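Local coordinates for protein sugar kinase, pfkB family (Thermotoga maritima, PDB 2AJR) that probably phosphorylates a sugar phosphate such as fructose 1-phosphate with ATP, as a member of the PfkB family within the ribokinase clan, at residues G102-I108 / A120-P126; D24-F28 / R307-Y311. All coordinates share one frame; numbering follows the deposited sequence.

Interaction 1. Residues G102-I108 / A120-P126; sequences GETRENI and AINFPGP. With ACT (acetate ion), chain D.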
ATOM      1  N   GLY A 102      -8.302  15.318  -2.894  1.00 42.56           N
ATOM      2  CA  GLY A 102      -7.155  14.607  -2.304  1.00 40.95           C
ATOM      3  C   GLY A 102      -7.574  13.250  -1.805  1.00 41.27           C
ATOM      4  O   GLY A 102      -8.750  13.005  -1.595  1.00 43.17           O
ATOM      5  N   GLU A 103      -6.603  12.369  -1.608  1.00 39.50           N
ATOM      6  CA  GLU A 103      -6.886  10.977  -1.299  1.00 38.92           C
ATOM      7  C   GLU A 103      -6.971  10.675   0.195  1.00 36.03           C
ATOM      8  O   GLU A 103      -6.101  11.073   0.968  1.00 37.24           O
ATOM      9  CB  GLU A 103      -5.820  10.086  -1.929  1.00 39.30           C
ATOM     10  CG  GLU A 103      -5.845  10.097  -3.460  1.00 44.05           C
ATOM     11  CD  GLU A 103      -7.014   9.311  -4.073  1.00 41.76           C
ATOM     12  OE1 GLU A 103      -7.470   8.336  -3.445  1.00 47.23           O
ATOM     13  OE2 GLU A 103      -7.459   9.669  -5.189  1.00 42.62           O
ATOM     14  N   THR A 104      -8.021   9.964   0.589  1.00 31.56           N
ATOM     15  CA  THR A 104      -8.050   9.342   1.888  1.00 31.01           C
ATOM     16  C   THR A 104      -6.862   8.379   1.978  1.00 32.56           C
ATOM     17  O   THR A 104      -6.586   7.637   1.047  1.00 33.76           O
ATOM     18  CB  THR A 104      -9.348   8.581   2.112  1.00 30.65           C
ATOM     19  OG1 THR A 104     -10.429   9.516   2.230  1.00 28.51           O
ATOM     20  CG2 THR A 104      -9.256   7.728   3.398  1.00 30.71           C
ATOM     21  N   ARG A 105      -6.155   8.392   3.095  1.00 31.33           N
ATOM     22  CA  ARG A 105      -4.931   7.618   3.194  1.00 32.74           C
ATOM     23  C   ARG A 105      -5.169   6.115   3.197  1.00 34.38           C
ATOM     24  O   ARG A 105      -6.192   5.643   3.661  1.00 34.09           O
ATOM     25  CB  ARG A 105      -4.157   8.029   4.440  1.00 32.36           C
ATOM     26  CG  ARG A 105      -4.802   7.635   5.765  1.00 27.06           C
ATOM     27  CD  ARG A 105      -4.566   8.716   6.752  1.00 31.30           C
ATOM     28  NE  ARG A 105      -5.127   8.469   8.078  1.00 36.11           N
ATOM     29  CZ  ARG A 105      -4.428   8.075   9.140  1.00 32.86           C
ATOM     30  NH1 ARG A 105      -3.131   7.842   9.051  1.00 37.40           N
ATOM     31  NH2 ARG A 105      -5.038   7.881  10.297  1.00 35.52           N
ATOM     32  N   GLU A 106      -4.235   5.359   2.646  1.00 38.41           N
ATOM     33  CA  GLU A 106      -4.258   3.920   2.821  1.00 39.91           C
ATOM     34  C   GLU A 106      -3.068   3.604   3.706  1.00 39.16           C
ATOM     35  O   GLU A 106      -1.939   3.900   3.334  1.00 39.41           O
ATOM     36  CB  GLU A 106      -4.175   3.170   1.489  1.00 38.78           C
ATOM     37  CG  GLU A 106      -4.251   1.621   1.648  1.00 43.84           C
ATOM     38  CD  GLU A 106      -4.120   0.807   0.329  1.00 46.07           C
ATOM     39  OE1 GLU A 106      -3.341   1.211  -0.563  1.00 61.33           O
ATOM     40  OE2 GLU A 106      -4.777  -0.262   0.203  1.00 61.34           O
ATOM     41  N   ASN A 107      -3.325   3.046   4.890  1.00 37.73           N
ATOM     42  CA  ASN A 107      -2.263   2.573   5.774  1.00 35.85           C
ATOM     43  C   ASN A 107      -1.989   1.101   5.546  1.00 36.52           C
ATOM     44  O   ASN A 107      -2.869   0.353   5.107  1.00 37.64           O
ATOM     45  CB  ASN A 107      -2.618   2.818   7.242  1.00 34.81           C
ATOM     46  CG  ASN A 107      -2.678   4.291   7.577  1.00 35.45           C
ATOM     47  OD1 ASN A 107      -2.215   5.137   6.808  1.00 34.33           O
ATOM     48  ND2 ASN A 107      -3.267   4.608   8.707  1.00 31.49           N
ATOM     49  N   ILE A 108      -0.767   0.692   5.863  1.00 35.73           N
ATOM     50  CA  ILE A 108      -0.327  -0.683   5.633  1.00 35.68           C
ATOM     51  C   ILE A 108       0.166  -1.307   6.935  1.00 35.52           C
ATOM     52  O   ILE A 108       0.976  -0.720   7.633  1.00 38.15           O
ATOM     53  CB  ILE A 108       0.777  -0.727   4.553  1.00 35.35           C
ATOM     54  CG1 ILE A 108       0.179  -0.317   3.194  1.00 34.25           C
ATOM     55  CG2 ILE A 108       1.396  -2.103   4.481  1.00 31.80           C
ATOM     56  CD1 ILE A 108       1.181  -0.061   2.117  1.00 34.86           C
ATOM     57  N   ALA A 120       4.207  -1.328  10.623  1.00 33.50           N
ATOM     58  CA  ALA A 120       3.065  -0.499  10.201  1.00 32.67           C
ATOM     59  C   ALA A 120       3.558   0.749   9.507  1.00 32.08           C
ATOM     60  O   ALA A 120       4.559   1.335   9.914  1.00 31.37           O
ATOM     61  CB  ALA A 120       2.178  -0.138  11.390  1.00 28.97           C
ATOM     62  N   ILE A 121       2.864   1.134   8.439  1.00 32.57           N
ATOM     63  CA  ILE A 121       3.200   2.341   7.704  1.00 32.87           C
ATOM     64  C   ILE A 121       1.965   3.241   7.635  1.00 34.30           C
ATOM     65  O   ILE A 121       0.958   2.876   7.022  1.00 33.53           O
ATOM     66  CB  ILE A 121       3.689   2.038   6.283  1.00 32.40           C
ATOM     67  CG1 ILE A 121       4.828   1.017   6.311  1.00 32.44           C
ATOM     68  CG2 ILE A 121       4.143   3.324   5.627  1.00 28.15           C
ATOM     69  CD1 ILE A 121       5.230   0.504   4.958  1.00 30.41           C
ATOM     70  N   ASN A 122       2.052   4.404   8.275  1.00 34.29           N
ATOM     71  CA  ASN A 122       0.912   5.302   8.377  1.00 36.03           C
ATOM     72  C   ASN A 122       1.116   6.556   7.580  1.00 34.45           C
ATOM     73  O   ASN A 122       2.030   7.348   7.812  1.00 34.54           O
ATOM     74  CB  ASN A 122       0.596   5.629   9.834  1.00 37.42           C
ATOM     75  CG  ASN A 122       0.013   4.428  10.578  1.00 39.68           C
ATOM     76  OD1 ASN A 122      -0.428   3.463   9.967  1.00 43.58           O
ATOM     77  ND2 ASN A 122       0.025   4.486  11.888  1.00 42.51           N
ATOM     78  N   PHE A 123       0.251   6.706   6.607  1.00 31.69           N
ATOM     79  CA  PHE A 123       0.292   7.845   5.738  1.00 31.53           C
ATOM     80  C   PHE A 123      -0.438   9.007   6.377  1.00 30.59           C
ATOM     81  O   PHE A 123      -1.288   8.821   7.224  1.00 31.45           O
ATOM     82  CB  PHE A 123      -0.273   7.451   4.358  1.00 31.40           C
ATOM     83  CG  PHE A 123       0.756   6.760   3.491  1.00 27.83           C
ATOM     84  CD1 PHE A 123       1.134   5.454   3.755  1.00 25.28           C
ATOM     85  CD2 PHE A 123       1.399   7.447   2.470  1.00 22.85           C
ATOM     86  CE1 PHE A 123       2.098   4.831   2.983  1.00 28.36           C
ATOM     87  CE2 PHE A 123       2.360   6.822   1.691  1.00 26.96           C
ATOM     88  CZ  PHE A 123       2.720   5.523   1.959  1.00 23.36           C
ATOM     89  N   PRO A 124      -0.082  10.225   5.992  1.00 33.00           N
ATOM     90  CA  PRO A 124      -0.560  11.376   6.753  1.00 33.17           C
ATOM     91  C   PRO A 124      -2.005  11.782   6.485  1.00 34.19           C
ATOM     92  O   PRO A 124      -2.610  12.417   7.336  1.00 35.66           O
ATOM     93  CB  PRO A 124       0.385  12.488   6.291  1.00 34.41           C
ATOM     94  CG  PRO A 124       0.718  12.121   4.888  1.00 31.43           C
ATOM     95  CD  PRO A 124       0.777  10.621   4.857  1.00 32.71           C
ATOM     96  N   GLY A 125      -2.541  11.468   5.307  1.00 34.20           N
ATOM     97  CA  GLY A 125      -3.865  11.937   4.925  1.00 34.25           C
ATOM     98  C   GLY A 125      -3.800  13.153   4.023  1.00 34.20           C
ATOM     99  O   GLY A 125      -2.745  13.737   3.853  1.00 35.07           O
ATOM    100  N   PRO A 126      -4.949  13.566   3.468  1.00 36.84           N
ATOM    101  CA  PRO A 126      -5.008  14.694   2.533  1.00 37.24           C
ATOM    102  C   PRO A 126      -4.895  16.043   3.222  1.00 38.28           C
ATOM    103  O   PRO A 126      -5.244  16.166   4.384  1.00 38.20           O
ATOM    104  CB  PRO A 126      -6.407  14.578   1.943  1.00 35.36           C
ATOM    105  CG  PRO A 126      -7.202  13.987   3.053  1.00 35.81           C
ATOM    106  CD  PRO A 126      -6.290  13.013   3.742  1.00 35.63           C
TER
HETATM  107  C   ACT D 321      -6.115   2.919  12.043  1.00 39.16           C
HETATM  108  O   ACT D 321      -5.294   3.014  11.038  1.00 36.56           O
HETATM  109  OXT ACT D 321      -6.946   1.950  12.073  1.00 39.69           O
HETATM  110  CH3 ACT D 321      -6.166   3.934  13.149  1.00 32.50           C
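R105 and N107 bond the main chain of F123 with their side chains where the regular backbone pairing of this antiparallel beta hairpin stops. The hairpin, strands 105-112 and 117-122, belongs to the small four-stranded sheet that in PfkB kinases forms the lid. The regular part is the hydrogen-bonded pair I108 and I121: I108 N reaches I121 O at 3.0 Å and I121 N reaches I108 O at 2.8 Å, while the short strand axes run at 164°. Next along, the amide oxygen of N107 replaces a backbone acceptor, F123 N lying 2.9 Å from N107 OD1 and above the carbonyl plane rather than on a lone pair. With CG beside its own backbone N (chi1 -66°), N107 carries its amide across N122 and sends ND2 to a weak bond with the acetate. R105, bent at chi2, brings CD against F123 O and G125 N, and NH1 donates a hydrogen bond to F123 O, 2.8 Å away and almost head-on to the carbonyl (C=O...N angle 168°), though the oxygen is tilted from the guanidinium plane. NH2 and NE bond N20 O and, weakly, P21 O. Replacing R105 by a leucine would probably leave the F123 carbonyl without this donor and cut the tie to the backbone at N20. The sheet runs on into the second subunit beside A120, I121 and N122, and E106 forms a salt bridge with R25 of that subunit. At the far end, beyond the paired strands, the P126 ring packs against the backbone, its CD 3.4 Å from E103 O.

Interaction 2. Residues D24-F28 / R307-Y311; sequences DREIF and RKEKY. With MG (magnesium ion), chain C.
E26 OE1 is gripped from two directions: K310 N donates to it over 3.0 Å, on the syn side and 35° out of the carboxylate plane, and a water donates over 2.6 Å. The same water also donates to K310 O, so the carboxylate engages both the N-H and, through water, the carbonyl of one residue. Strand 22-28 of the lid sheet is thereby joined to the loop that follows helix 290-304. Toward the N-terminal end of the strand, K310 crosses D24 at about a right angle; CG anti to the backbone N (chi1 -172°) and a bend at chi3 bring NZ to the anti lone pair of D24 OD2 at 2.7 Å in a salt bridge; P50 O and N56 OD1 also accept from NZ. Lower down, K308 folds over F28. Its CD lies 3.7 Å from F28 CD1, and NZ stands 4.4 Å from the ring centroid, only 9° off the normal, a cation-pi contact. That ammonium is also salt-bridged to E309 OE2, and ring CZ abuts E309 CA and CG. The loop turns R307 O and E309 O onto the magnesium ion, at 2.4 Å and 2.5 Å, with H267 and A304 completing the site. Since both ligands here are backbone carbonyls, and E26 holds the peptide N-H that follows the E309 carbonyl, the strand probably helps fix the loop that presents them to the metal.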
ATOM      1  N   ASP A  24      -7.327   0.417   5.798  1.00 35.25           N
ATOM      2  CA  ASP A  24      -6.285  -0.405   6.372  1.00 35.83           C
ATOM      3  C   ASP A  24      -6.067  -1.579   5.447  1.00 37.41           C
ATOM      4  O   ASP A  24      -6.996  -2.346   5.184  1.00 40.27           O
ATOM      5  CB  ASP A  24      -6.691  -0.913   7.758  1.00 33.94           C
ATOM      6  CG  ASP A  24      -6.488   0.115   8.840  1.00 39.33           C
ATOM      7  OD1 ASP A  24      -5.413   0.774   8.841  1.00 45.47           O
ATOM      8  OD2 ASP A  24      -7.401   0.262   9.700  1.00 46.82           O
ATOM      9  N   ARG A  25      -4.854  -1.702   4.921  1.00 38.16           N
ATOM     10  CA  ARG A  25      -4.456  -2.901   4.217  1.00 36.92           C
ATOM     11  C   ARG A  25      -3.596  -3.766   5.117  1.00 36.05           C
ATOM     12  O   ARG A  25      -2.420  -3.466   5.345  1.00 34.38           O
ATOM     13  CB  ARG A  25      -3.688  -2.570   2.947  1.00 38.11           C
ATOM     14  CG  ARG A  25      -3.248  -3.859   2.200  1.00 45.49           C
ATOM     15  CD  ARG A  25      -3.316  -3.718   0.695  1.00 56.80           C
ATOM     16  NE  ARG A  25      -4.688  -3.754   0.183  1.00 63.00           N
ATOM     17  CZ  ARG A  25      -5.423  -4.856   0.026  1.00 62.80           C
ATOM     18  NH1 ARG A  25      -4.949  -6.058   0.344  1.00 64.89           N
ATOM     19  NH2 ARG A  25      -6.649  -4.751  -0.459  1.00 60.04           N
ATOM     20  N   GLU A  26      -4.190  -4.846   5.618  1.00 37.17           N
ATOM     21  CA  GLU A  26      -3.486  -5.830   6.442  1.00 37.53           C
ATOM     22  C   GLU A  26      -2.934  -6.957   5.561  1.00 34.29           C
ATOM     23  O   GLU A  26      -3.602  -7.480   4.671  1.00 34.94           O
ATOM     24  CB  GLU A  26      -4.422  -6.406   7.511  1.00 38.22           C
ATOM     25  CG  GLU A  26      -5.172  -5.377   8.410  1.00 40.15           C
ATOM     26  CD  GLU A  26      -6.667  -5.773   8.673  1.00 48.03           C
ATOM     27  OE1 GLU A  26      -6.900  -6.672   9.540  1.00 48.70           O
ATOM     28  OE2 GLU A  26      -7.593  -5.183   8.007  1.00 57.36           O
ATOM     29  N   ILE A  27      -1.692  -7.322   5.812  1.00 32.32           N
ATOM     30  CA  ILE A  27      -1.014  -8.348   5.049  1.00 29.68           C
ATOM     31  C   ILE A  27      -0.373  -9.255   6.081  1.00 29.18           C
ATOM     32  O   ILE A  27       0.292  -8.768   6.991  1.00 29.44           O
ATOM     33  CB  ILE A  27       0.077  -7.736   4.151  1.00 30.01           C
ATOM     34  CG1 ILE A  27      -0.474  -6.526   3.391  1.00 31.30           C
ATOM     35  CG2 ILE A  27       0.632  -8.776   3.178  1.00 26.13           C
ATOM     36  CD1 ILE A  27       0.597  -5.602   2.883  1.00 30.21           C
ATOM     37  N   PHE A  28      -0.572 -10.559   5.940  1.00 29.61           N
ATOM     38  CA  PHE A  28      -0.115 -11.539   6.918  1.00 31.44           C
ATOM     39  C   PHE A  28       0.967 -12.385   6.284  1.00 30.80           C
ATOM     40  O   PHE A  28       0.707 -13.149   5.383  1.00 31.25           O
ATOM     41  CB  PHE A  28      -1.303 -12.384   7.408  1.00 33.21           C
ATOM     42  CG  PHE A  28      -2.388 -11.545   8.026  1.00 35.23           C
ATOM     43  CD1 PHE A  28      -2.261 -11.076   9.332  1.00 37.79           C
ATOM     44  CD2 PHE A  28      -3.498 -11.153   7.285  1.00 39.04           C
ATOM     45  CE1 PHE A  28      -3.251 -10.254   9.905  1.00 39.45           C
ATOM     46  CE2 PHE A  28      -4.490 -10.315   7.847  1.00 43.26           C
ATOM     47  CZ  PHE A  28      -4.361  -9.867   9.154  1.00 34.14           C
ATOM     48  N   ARG A 307      -7.688 -12.245  17.673  1.00 37.12           N
ATOM     49  CA  ARG A 307      -7.453 -12.560  16.265  1.00 36.71           C
ATOM     50  C   ARG A 307      -6.372 -11.696  15.656  1.00 36.71           C
ATOM     51  O   ARG A 307      -6.232 -10.539  16.019  1.00 38.89           O
ATOM     52  CB  ARG A 307      -8.728 -12.371  15.464  1.00 35.93           C
ATOM     53  CG  ARG A 307      -9.864 -13.154  16.003  1.00 39.74           C
ATOM     54  CD  ARG A 307     -11.057 -13.085  15.102  1.00 42.49           C
ATOM     55  NE  ARG A 307     -12.239 -13.560  15.798  1.00 45.45           N
ATOM     56  CZ  ARG A 307     -13.414 -13.791  15.226  1.00 51.64           C
ATOM     57  NH1 ARG A 307     -13.586 -13.590  13.928  1.00 54.31           N
ATOM     58  NH2 ARG A 307     -14.426 -14.235  15.962  1.00 54.70           N
ATOM     59  N   LYS A 308      -5.634 -12.254  14.702  1.00 37.44           N
ATOM     60  CA  LYS A 308      -4.580 -11.517  14.006  1.00 38.13           C
ATOM     61  C   LYS A 308      -5.116 -10.355  13.183  1.00 37.48           C
ATOM     62  O   LYS A 308      -4.432  -9.352  13.022  1.00 36.93           O
ATOM     63  CB  LYS A 308      -3.699 -12.447  13.143  1.00 37.03           C
ATOM     64  CG  LYS A 308      -4.363 -13.131  11.951  1.00 39.75           C
ATOM     65  CD  LYS A 308      -3.349 -14.047  11.186  1.00 38.68           C
ATOM     66  CE  LYS A 308      -4.025 -15.093  10.286  1.00 34.86           C
ATOM     67  NZ  LYS A 308      -5.200 -14.547   9.564  1.00 35.85           N
ATOM     68  N   GLU A 309      -6.340 -10.482  12.686  1.00 38.46           N
ATOM     69  CA  GLU A 309      -6.962  -9.402  11.911  1.00 39.48           C
ATOM     70  C   GLU A 309      -7.558  -8.395  12.853  1.00 38.51           C
ATOM     71  O   GLU A 309      -7.871  -8.721  13.997  1.00 38.69           O
ATOM     72  CB  GLU A 309      -8.102  -9.891  11.011  1.00 39.18           C
ATOM     73  CG  GLU A 309      -7.821 -11.160  10.265  1.00 47.59           C
ATOM     74  CD  GLU A 309      -8.101 -12.409  11.083  1.00 54.77           C
ATOM     75  OE1 GLU A 309      -8.872 -12.325  12.074  1.00 53.07           O
ATOM     76  OE2 GLU A 309      -7.543 -13.470  10.717  1.00 60.40           O
ATOM     77  N   LYS A 310      -7.717  -7.179  12.349  1.00 38.64           N
ATOM     78  CA  LYS A 310      -8.565  -6.184  12.963  1.00 38.90           C
ATOM     79  C   LYS A 310      -9.912  -6.854  13.116  1.00 39.58           C
ATOM     80  O   LYS A 310     -10.521  -7.254  12.118  1.00 41.10           O
ATOM     81  CB  LYS A 310      -8.688  -4.937  12.074  1.00 39.63           C
ATOM     82  CG  LYS A 310      -9.407  -3.761  12.745  1.00 40.71           C
ATOM     83  CD  LYS A 310      -9.106  -2.404  12.071  1.00 38.49           C
ATOM     84  CE  LYS A 310      -9.673  -2.319  10.662  1.00 41.90           C
ATOM     85  NZ  LYS A 310      -9.753  -0.913  10.157  1.00 40.69           N
ATOM     86  N   TYR A 311     -10.319  -7.034  14.371  1.00 37.39           N
ATOM     87  CA  TYR A 311     -11.563  -7.664  14.725  1.00 37.60           C
ATOM     88  C   TYR A 311     -12.204  -6.839  15.824  1.00 37.70           C
ATOM     89  O   TYR A 311     -11.625  -6.622  16.873  1.00 38.98           O
ATOM     90  CB  TYR A 311     -11.311  -9.098  15.190  1.00 37.83           C
ATOM     91  CG  TYR A 311     -12.471  -9.772  15.908  1.00 38.47           C
ATOM     92  CD1 TYR A 311     -13.653 -10.109  15.240  1.00 40.03           C
ATOM     93  CD2 TYR A 311     -12.363 -10.115  17.248  1.00 39.72           C
ATOM     94  CE1 TYR A 311     -14.710 -10.742  15.913  1.00 36.98           C
ATOM     95  CE2 TYR A 311     -13.391 -10.746  17.925  1.00 36.73           C
ATOM     96  CZ  TYR A 311     -14.563 -11.061  17.265  1.00 41.98           C
ATOM     97  OH  TYR A 311     -15.569 -11.685  17.993  1.00 42.88           O
TER
HETATM   98 MG    MG C 320      -6.724  -8.199  16.167  1.00 49.26          MG
HETATM   99  O   HOH W   1      -9.508  -7.092   9.338  1.00 39.72           O

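From the N terminus the chain first lays down strand 22-28, and its residues 24-28 meet 307-311 only near the C-terminal end, so interaction 2 closes a loop of 278 residues. Interaction 1, with only 11 residues between its segments, is a local hairpin closure nested inside that loop. The two meet in one sheet, where strands 22-28 and 105-112 are parallel neighbours: N107 O lies 2.9 Å from R25 N, probably a hydrogen bond, and I108 packs on I27. Interaction 1 thus joins the two hairpin strands of the lid sheet, whereas interaction 2 ties that sheet to the magnesium-binding loop; both also touch the second subunit.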